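Local coordinates for protein diaminopimelate decarboxylase (Psychromonas ingrahamii, PDB 4XG1) that probably catalyses the pyridoxal-phosphate-dependent decarboxylation of meso-diaminopimelate to L-lysine, the last step of lysine biosynthesis by the diaminopimelate pathway, at residues Ser148-Pro153 / Asp198-Ser203; Pro153-Gly158 / Phe211-Asp216. One frame throughout, in Å; residues are numbered along the deposited sequence.

Contact 1: Ser148-Pro153 / Asp198-Ser203; sequences SIRINP and DCHIGS. With LLP ((2S)-2-amino-6-[[3-hydroxy-2-methyl-5-(phosphonooxymethyl)pyridin-4-yl]methylideneamino]hexanoic acid), chain T; SCN (thiocyanate ion), chain M.
The carbonyl oxygen of D198 is gripped twice by the neighbouring strand: I151 N donates to D198 O at 2.7 Å, and the CA-H of R150 points at the same oxygen, with R150 CA 3.2 Å from D198 O. D198 N gives a longer bond back to I149 O (3.0 Å), so D198 pairs with R150 as a parallel bridge, joining adjacent strands of the TIM barrel where the second strand ends and its loop begins. The R150 and D198 side chains share a face of the sheet, yet D198 OD2 rests against the aliphatic root of the arginine, 3.2 Å from R150 CB, and the opposite charges do not pair. With CG turned away from the backbone N (chi1 -172°) and the chain extended to NE, the guanidinium runs alongside H200 and meets the loop: R150 NH2 donates to H200 O at 3.0 Å, nearly straight (164°) and in the guanidinium plane. NH1 makes a salt bridge with E126, and the ligand methyl C2' lies over one guanidinium face. A leucine in place of R150 would probably leave E126 without its cationic mate and the H200 carbonyl without this donor, setting the loop freer to move. The H200 ring faces the ligand: LLP C3 lies 3.5 Å above the imidazole centre, while ND1 is tied to G239 and NE2 bonds weakly to a thiocyanate ion, probably from the crystallisation liquor. R150, its charge probably balanced by E126, thus probably helps hold the H200 backbone, and with it the ring, against the pyridine of the cofactor-lysine adduct.

Contact 2: Pro153-Gly158 / Phe211-Asp216; sequences PNIDAG and FIEALD
A chi1 of -166° swings CG of E213 away from the backbone N, and the chain runs on extended from the helix toward the loop, where its carboxylate receives the amide of D156: D156 N to E213 OE2 is 2.9 Å and almost linear (163°). The donor comes from above the carboxylate plane, 53° out of it, and D156 CB lies close to the same oxygen. Next to this bond, I155 lays its CG1 branch across the aliphatic part of the glutamate, CD1 3.7 Å from E213 CG, and the same methyl presses on the helix backbone, I155 CD1 lying 3.5 Å from A214 N. In the TIM-barrel fold this joins the loop that follows strand 145-152 to helix 209-227, the helix that follows the neighbouring barrel strand, 192-198. N154 sits at the centre of an inverse gamma turn, closed by a weak I155 N to P153 O bond of 3.0 Å, and its OD1 takes a hydrogen bond from K217, farther along the same helix. The small side chain of A214 lets the loop come near: A214 CB is 4.0 Å from P153 CG and equally far from I155 CD1. P153 and I155 also touch L167 of helix 161-169.

P153 belongs to both contacts, ending the first segment of contact 1 and beginning that of contact 2, and the centres of the two lie about 11 Å apart. The segments alternate along the chain, so two neighbouring strand-loop units of the barrel meet twice, first near the strand ends and then outward at loop and helix. I201 bridges them: I201 CD1 lies 3.7 Å from F211 CD1, and I201 CG2 is 4.1 Å from A214 CB. Contact 1 reaches the ligand directly through H200 and S203, whereas the P153 side chain is about 12 Å from it at nearest atoms. Contact 2 thus lies behind the pocket wall, joined to it through I201.

Contact 1: Ser148-Pro153 / Asp198-Ser203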
ATOM      1  N   SER B 148     -26.134 -14.564   0.645  1.00 24.06           N
ATOM      2  CA  SER B 148     -25.687 -15.575  -0.284  1.00 22.09           C
ATOM      3  C   SER B 148     -24.484 -16.245   0.322  1.00 22.43           C
ATOM      4  O   SER B 148     -23.906 -15.771   1.300  1.00 21.32           O
ATOM      5  CB  SER B 148     -25.277 -15.024  -1.622  1.00 21.75           C
ATOM      6  OG  SER B 148     -26.190 -14.065  -2.095  1.00 26.89           O
ATOM      7  N   ILE B 149     -24.097 -17.361  -0.274  1.00 21.80           N
ATOM      8  CA  ILE B 149     -22.862 -17.989   0.075  1.00 20.30           C
ATOM      9  C   ILE B 149     -21.972 -17.806  -1.104  1.00 18.56           C
ATOM     10  O   ILE B 149     -22.392 -17.991  -2.244  1.00 19.37           O
ATOM     11  CB  ILE B 149     -23.016 -19.478   0.338  1.00 21.96           C
ATOM     12  CG1 ILE B 149     -24.167 -19.755   1.330  1.00 21.95           C
ATOM     13  CG2 ILE B 149     -21.705 -20.073   0.880  1.00 21.52           C
ATOM     14  CD1 ILE B 149     -23.837 -19.415   2.756  1.00 20.54           C
ATOM     15  N   ARG B 150     -20.742 -17.397  -0.834  1.00 17.85           N
ATOM     16  CA  ARG B 150     -19.711 -17.373  -1.868  1.00 17.65           C
ATOM     17  C   ARG B 150     -19.197 -18.816  -2.076  1.00 17.50           C
ATOM     18  O   ARG B 150     -18.619 -19.437  -1.159  1.00 18.02           O
ATOM     19  CB  ARG B 150     -18.551 -16.461  -1.492  1.00 17.00           C
ATOM     20  CG  ARG B 150     -17.558 -16.273  -2.631  1.00 17.09           C
ATOM     21  CD  ARG B 150     -16.374 -15.417  -2.201  1.00 16.59           C
ATOM     22  NE  ARG B 150     -15.407 -15.302  -3.263  1.00 16.53           N
ATOM     23  CZ  ARG B 150     -14.358 -14.506  -3.243  1.00 15.75           C
ATOM     24  NH1 ARG B 150     -14.144 -13.702  -2.232  1.00 15.70           N
ATOM     25  NH2 ARG B 150     -13.528 -14.517  -4.265  1.00 16.80           N
ATOM     26  N   ILE B 151     -19.411 -19.307  -3.288  1.00 15.39           N
ATOM     27  CA  ILE B 151     -19.144 -20.652  -3.635  1.00 15.23           C
ATOM     28  C   ILE B 151     -17.985 -20.708  -4.591  1.00 14.71           C
ATOM     29  O   ILE B 151     -17.820 -19.851  -5.452  1.00 14.85           O
ATOM     30  CB  ILE B 151     -20.359 -21.275  -4.359  1.00 16.20           C
ATOM     31  CG1 ILE B 151     -21.547 -21.346  -3.425  1.00 15.76           C
ATOM     32  CG2 ILE B 151     -20.034 -22.664  -4.917  1.00 17.02           C
ATOM     33  CD1 ILE B 151     -21.255 -22.091  -2.146  1.00 15.97           C
ATOM     34  N   ASN B 152     -17.148 -21.705  -4.365  1.00 14.66           N
ATOM     35  CA  ASN B 152     -16.048 -22.000  -5.228  1.00 15.10           C
ATOM     36  C   ASN B 152     -16.412 -23.191  -6.083  1.00 15.98           C
ATOM     37  O   ASN B 152     -16.274 -24.349  -5.655  1.00 14.66           O
ATOM     38  CB  ASN B 152     -14.779 -22.285  -4.406  1.00 14.89           C
ATOM     39  CG  ASN B 152     -14.451 -21.166  -3.437  1.00 13.92           C
ATOM     40  OD1 ASN B 152     -14.904 -20.054  -3.600  1.00 12.96           O
ATOM     41  ND2 ASN B 152     -13.646 -21.470  -2.424  1.00 14.15           N
ATOM     42  N   PRO B 153     -16.823 -22.913  -7.326  1.00 17.29           N
ATOM     43  CA  PRO B 153     -17.042 -24.027  -8.221  1.00 17.72           C
ATOM     44  C   PRO B 153     -15.807 -24.847  -8.533  1.00 21.11           C
ATOM     45  O   PRO B 153     -14.672 -24.387  -8.418  1.00 21.74           O
ATOM     46  CB  PRO B 153     -17.570 -23.375  -9.486  1.00 16.92           C
ATOM     47  CG  PRO B 153     -17.410 -21.896  -9.325  1.00 17.31           C
ATOM     48  CD  PRO B 153     -16.692 -21.626  -8.048  1.00 17.25           C
ATOM     49  N   ASP B 198     -23.480 -16.739  -4.690  1.00 21.26           N
ATOM     50  CA  ASP B 198     -22.413 -15.814  -5.080  1.00 21.18           C
ATOM     51  C   ASP B 198     -21.103 -16.523  -5.422  1.00 20.50           C
ATOM     52  O   ASP B 198     -20.790 -17.590  -4.888  1.00 18.72           O
ATOM     53  CB  ASP B 198     -22.186 -14.839  -3.912  1.00 21.64           C
ATOM     54  CG  ASP B 198     -20.938 -14.003  -4.072  1.00 22.93           C
ATOM     55  OD1 ASP B 198     -20.886 -13.155  -5.009  1.00 22.11           O
ATOM     56  OD2 ASP B 198     -20.018 -14.223  -3.252  1.00 22.17           O
ATOM     57  N   CYS B 199     -20.353 -15.936  -6.348  1.00 19.78           N
ATOM     58  CA  CYS B 199     -18.992 -16.335  -6.543  1.00 18.69           C
ATOM     59  C   CYS B 199     -18.106 -15.227  -7.111  1.00 17.39           C
ATOM     60  O   CYS B 199     -18.594 -14.256  -7.725  1.00 18.00           O
ATOM     61  CB  CYS B 199     -18.916 -17.537  -7.463  1.00 19.08           C
ATOM     62  SG  CYS B 199     -19.171 -17.049  -9.187  1.00 22.51           S
ATOM     63  N   HIS B 200     -16.798 -15.388  -6.900  1.00 15.14           N
ATOM     64  CA  HIS B 200     -15.846 -14.533  -7.556  1.00 15.07           C
ATOM     65  C   HIS B 200     -14.596 -15.381  -7.857  1.00 13.52           C
ATOM     66  O   HIS B 200     -13.999 -15.884  -6.944  1.00 13.69           O
ATOM     67  CB  HIS B 200     -15.538 -13.301  -6.682  1.00 15.13           C
ATOM     68  CG  HIS B 200     -14.475 -12.420  -7.246  1.00 15.60           C
ATOM     69  ND1 HIS B 200     -14.739 -11.455  -8.188  1.00 16.27           N
ATOM     70  CD2 HIS B 200     -13.141 -12.381  -7.036  1.00 16.53           C
ATOM     71  CE1 HIS B 200     -13.617 -10.867  -8.556  1.00 16.65           C
ATOM     72  NE2 HIS B 200     -12.630 -11.392  -7.851  1.00 17.70           N
ATOM     73  N   ILE B 201     -14.236 -15.532  -9.124  1.00 11.40           N
ATOM     74  CA  ILE B 201     -13.305 -16.580  -9.526  1.00 11.08           C
ATOM     75  C   ILE B 201     -11.858 -16.116  -9.746  1.00 10.42           C
ATOM     76  O   ILE B 201     -10.940 -16.938  -9.777  1.00  9.57           O
ATOM     77  CB  ILE B 201     -13.760 -17.315 -10.801  1.00 11.34           C
ATOM     78  CG1 ILE B 201     -14.056 -16.350 -11.946  1.00 11.28           C
ATOM     79  CG2 ILE B 201     -15.025 -18.074 -10.497  1.00 11.85           C
ATOM     80  CD1 ILE B 201     -14.095 -17.030 -13.298  1.00 11.35           C
ATOM     81  N   GLY B 202     -11.676 -14.798  -9.850  1.00  9.57           N
ATOM     82  CA  GLY B 202     -10.377 -14.203  -9.894  1.00  9.12           C
ATOM     83  C   GLY B 202     -10.464 -12.822 -10.483  1.00  9.05           C
ATOM     84  O   GLY B 202     -11.543 -12.282 -10.652  1.00  9.36           O
ATOM     85  N   SER B 203      -9.307 -12.262 -10.844  1.00  9.18           N
ATOM     86  CA  SER B 203      -9.259 -10.916 -11.413  1.00  8.68           C
ATOM     87  C   SER B 203      -8.322 -10.875 -12.585  1.00  8.46           C
ATOM     88  O   SER B 203      -7.475 -11.747 -12.743  1.00  7.77           O
ATOM     89  CB  SER B 203      -8.842  -9.907 -10.346  1.00  8.53           C
ATOM     90  OG  SER B 203      -9.128  -8.588 -10.759  1.00  8.32           O
TER
HETATM   91  N1  LLP T 508     -15.900  -8.944  -6.167  1.00  9.41           N
HETATM   92  C2  LLP T 508     -15.104  -9.484  -5.238  1.00  9.06           C
HETATM   93  C2' LLP T 508     -15.711 -10.354  -4.166  1.00  9.02           C
HETATM   94  C3  LLP T 508     -13.662  -9.178  -5.296  1.00  9.09           C
HETATM   95  O3  LLP T 508     -12.811  -9.724  -4.397  1.00  9.55           O
HETATM   96  C4  LLP T 508     -13.151  -8.322  -6.372  1.00  8.87           C
HETATM   97  C4' LLP T 508     -11.703  -7.982  -6.537  1.00  9.12           C
HETATM   98  C5  LLP T 508     -14.131  -7.787  -7.339  1.00  8.42           C
HETATM   99  C6  LLP T 508     -15.466  -8.122  -7.162  1.00  9.07           C
HETATM  100  C5' LLP T 508     -13.742  -6.880  -8.475  1.00  7.86           C
HETATM  101  OP4 LLP T 508     -12.853  -7.458  -9.345  1.00  7.19           O
HETATM  102  P   LLP T 508     -12.334  -6.747 -10.684  1.00  7.64           P
HETATM  103  OP1 LLP T 508     -11.940  -5.350 -10.226  1.00  7.01           O
HETATM  104  OP2 LLP T 508     -11.240  -7.654 -11.293  1.00  6.90           O
HETATM  105  OP3 LLP T 508     -13.456  -6.845 -11.735  1.00  7.61           O
HETATM  106  N   LLP T 508      -5.165  -5.091  -6.226  1.00  8.90           N
HETATM  107  CA  LLP T 508      -5.294  -6.010  -7.429  1.00  9.03           C
HETATM  108  CB  LLP T 508      -6.756  -6.279  -7.764  1.00  9.14           C
HETATM  109  CG  LLP T 508      -7.351  -7.556  -7.202  1.00  9.21           C
HETATM  110  CD  LLP T 508      -8.686  -7.325  -6.529  1.00  9.07           C
HETATM  111  CE  LLP T 508      -9.344  -8.671  -6.175  1.00  9.33           C
HETATM  112  NZ  LLP T 508     -10.740  -8.660  -5.691  1.00  9.17           N
HETATM  113  C   LLP T 508      -4.692  -5.321  -8.630  1.00  8.89           C
HETATM  114  O   LLP T 508      -4.293  -4.170  -8.572  1.00  8.30           O
HETATM  115  OXT LLP T 508      -4.589  -5.869  -9.715  1.00  9.16           O
HETATM  116  S   SCN M 501     -10.194 -13.904  -5.736  1.00 41.09           S
HETATM  117  C   SCN M 501      -9.755 -12.615  -6.423  1.00 29.36           C
HETATM  118  N   SCN M 501      -9.460 -11.669  -7.023  1.00 21.76           N

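Contact 2: Pro153-Gly158 / Phe211-Asp216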
ATOM      1  N   PRO B 153     -16.823 -22.913  -7.326  1.00 17.29           N
ATOM      2  CA  PRO B 153     -17.042 -24.027  -8.221  1.00 17.72           C
ATOM      3  C   PRO B 153     -15.807 -24.847  -8.533  1.00 21.11           C
ATOM      4  O   PRO B 153     -14.672 -24.387  -8.418  1.00 21.74           O
ATOM      5  CB  PRO B 153     -17.570 -23.375  -9.486  1.00 16.92           C
ATOM      6  CG  PRO B 153     -17.410 -21.896  -9.325  1.00 17.31           C
ATOM      7  CD  PRO B 153     -16.692 -21.626  -8.048  1.00 17.25           C
ATOM      8  N   ASN B 154     -16.064 -26.030  -9.043  1.00 24.40           N
ATOM      9  CA  ASN B 154     -15.068 -27.000  -9.335  1.00 27.25           C
ATOM     10  C   ASN B 154     -14.818 -26.741 -10.791  1.00 27.52           C
ATOM     11  O   ASN B 154     -15.290 -27.470 -11.670  1.00 29.51           O
ATOM     12  CB  ASN B 154     -15.634 -28.414  -9.128  1.00 32.52           C
ATOM     13  CG  ASN B 154     -17.029 -28.605  -9.753  1.00 37.99           C
ATOM     14  OD1 ASN B 154     -17.120 -29.194 -10.823  1.00 42.43           O
ATOM     15  ND2 ASN B 154     -18.116 -28.114  -9.100  1.00 36.42           N
ATOM     16  N   ILE B 155     -14.121 -25.646 -11.058  1.00 26.68           N
ATOM     17  CA  ILE B 155     -13.635 -25.368 -12.396  1.00 24.51           C
ATOM     18  C   ILE B 155     -12.608 -26.461 -12.772  1.00 25.60           C
ATOM     19  O   ILE B 155     -11.803 -26.895 -11.934  1.00 24.36           O
ATOM     20  CB  ILE B 155     -13.003 -23.971 -12.427  1.00 24.29           C
ATOM     21  CG1 ILE B 155     -14.088 -22.902 -12.124  1.00 25.81           C
ATOM     22  CG2 ILE B 155     -12.225 -23.704 -13.725  1.00 24.03           C
ATOM     23  CD1 ILE B 155     -15.442 -23.055 -12.828  1.00 25.94           C
ATOM     24  N   ASP B 156     -12.663 -26.916 -14.022  1.00 24.19           N
ATOM     25  CA  ASP B 156     -11.715 -27.874 -14.572  1.00 21.69           C
ATOM     26  C   ASP B 156     -10.274 -27.331 -14.697  1.00 20.05           C
ATOM     27  O   ASP B 156      -9.975 -26.391 -15.472  1.00 18.44           O
ATOM     28  CB  ASP B 156     -12.247 -28.333 -15.919  1.00 23.33           C
ATOM     29  CG  ASP B 156     -11.324 -29.297 -16.625  1.00 25.96           C
ATOM     30  OD1 ASP B 156     -10.846 -30.267 -15.987  1.00 27.53           O
ATOM     31  OD2 ASP B 156     -11.076 -29.066 -17.821  1.00 26.41           O
ATOM     32  N   ALA B 157      -9.356 -28.010 -14.003  1.00 18.83           N
ATOM     33  CA  ALA B 157      -7.991 -27.531 -13.830  1.00 17.27           C
ATOM     34  C   ALA B 157      -7.214 -27.733 -15.071  1.00 17.08           C
ATOM     35  O   ALA B 157      -6.419 -26.913 -15.455  1.00 18.67           O
ATOM     36  CB  ALA B 157      -7.321 -28.257 -12.691  1.00 18.20           C
ATOM     37  N   GLY B 158      -7.466 -28.822 -15.752  1.00 18.79           N
ATOM     38  CA  GLY B 158      -6.833 -29.053 -17.053  1.00 19.59           C
ATOM     39  C   GLY B 158      -7.194 -28.053 -18.126  1.00 19.75           C
ATOM     40  O   GLY B 158      -6.525 -27.985 -19.148  1.00 19.49           O
ATOM     41  N   PHE B 211     -15.745 -18.065 -16.838  1.00 14.90           N
ATOM     42  CA  PHE B 211     -16.945 -17.442 -16.275  1.00 15.01           C
ATOM     43  C   PHE B 211     -18.152 -18.344 -16.549  1.00 15.49           C
ATOM     44  O   PHE B 211     -18.926 -18.689 -15.663  1.00 15.75           O
ATOM     45  CB  PHE B 211     -17.139 -16.058 -16.896  1.00 14.87           C
ATOM     46  CG  PHE B 211     -16.063 -15.078 -16.530  1.00 13.43           C
ATOM     47  CD1 PHE B 211     -16.006 -14.551 -15.232  1.00 13.51           C
ATOM     48  CD2 PHE B 211     -15.102 -14.684 -17.448  1.00 12.98           C
ATOM     49  CE1 PHE B 211     -15.006 -13.644 -14.864  1.00 13.17           C
ATOM     50  CE2 PHE B 211     -14.108 -13.777 -17.088  1.00 12.97           C
ATOM     51  CZ  PHE B 211     -14.045 -13.269 -15.792  1.00 12.62           C
ATOM     52  N   ILE B 212     -18.227 -18.818 -17.778  1.00 17.35           N
ATOM     53  CA  ILE B 212     -19.296 -19.719 -18.178  1.00 18.30           C
ATOM     54  C   ILE B 212     -19.215 -20.994 -17.395  1.00 17.64           C
ATOM     55  O   ILE B 212     -20.185 -21.481 -16.817  1.00 17.13           O
ATOM     56  CB  ILE B 212     -19.188 -20.060 -19.665  1.00 18.94           C
ATOM     57  CG1 ILE B 212     -19.280 -18.808 -20.535  1.00 18.54           C
ATOM     58  CG2 ILE B 212     -20.309 -20.999 -20.044  1.00 20.30           C
ATOM     59  CD1 ILE B 212     -20.528 -17.971 -20.331  1.00 18.80           C
ATOM     60  N   GLU B 213     -18.031 -21.568 -17.388  1.00 17.93           N
ATOM     61  CA  GLU B 213     -17.835 -22.773 -16.599  1.00 18.47           C
ATOM     62  C   GLU B 213     -18.358 -22.610 -15.191  1.00 17.74           C
ATOM     63  O   GLU B 213     -19.028 -23.485 -14.670  1.00 19.74           O
ATOM     64  CB  GLU B 213     -16.380 -23.199 -16.600  1.00 20.13           C
ATOM     65  CG  GLU B 213     -16.260 -24.622 -16.066  1.00 21.77           C
ATOM     66  CD  GLU B 213     -14.977 -25.354 -16.428  1.00 24.05           C
ATOM     67  OE1 GLU B 213     -14.124 -24.846 -17.216  1.00 28.99           O
ATOM     68  OE2 GLU B 213     -14.830 -26.481 -15.928  1.00 25.03           O
ATOM     69  N   ALA B 214     -18.067 -21.477 -14.581  1.00 17.40           N
ATOM     70  CA  ALA B 214     -18.521 -21.181 -13.227  1.00 18.68           C
ATOM     71  C   ALA B 214     -20.040 -21.051 -13.133  1.00 19.31           C
ATOM     72  O   ALA B 214     -20.679 -21.588 -12.212  1.00 17.81           O
ATOM     73  CB  ALA B 214     -17.870 -19.891 -12.740  1.00 18.73           C
ATOM     74  N   LEU B 215     -20.607 -20.324 -14.085  1.00 19.77           N
ATOM     75  CA  LEU B 215     -22.047 -20.217 -14.159  1.00 21.28           C
ATOM     76  C   LEU B 215     -22.756 -21.589 -14.197  1.00 23.36           C
ATOM     77  O   LEU B 215     -23.579 -21.926 -13.304  1.00 23.39           O
ATOM     78  CB  LEU B 215     -22.429 -19.387 -15.378  1.00 21.70           C
ATOM     79  CG  LEU B 215     -23.905 -19.275 -15.718  1.00 20.83           C
ATOM     80  CD1 LEU B 215     -24.674 -18.871 -14.481  1.00 22.16           C
ATOM     81  CD2 LEU B 215     -24.075 -18.280 -16.817  1.00 21.20           C
ATOM     82  N   ASP B 216     -22.402 -22.395 -15.201  1.00 24.75           N
ATOM     83  CA  ASP B 216     -22.932 -23.766 -15.323  1.00 25.01           C
ATOM     84  C   ASP B 216     -23.008 -24.464 -13.980  1.00 25.12           C
ATOM     85  O   ASP B 216     -24.059 -24.952 -13.594  1.00 31.49           O
ATOM     86  CB  ASP B 216     -22.086 -24.578 -16.306  1.00 26.06           C
ATOM     87  CG  ASP B 216     -22.258 -24.113 -17.770  1.00 27.68           C
ATOM     88  OD1 ASP B 216     -23.179 -23.296 -18.034  1.00 29.36           O
ATOM     89  OD2 ASP B 216     -21.473 -24.541 -18.654  1.00 27.69           O
TER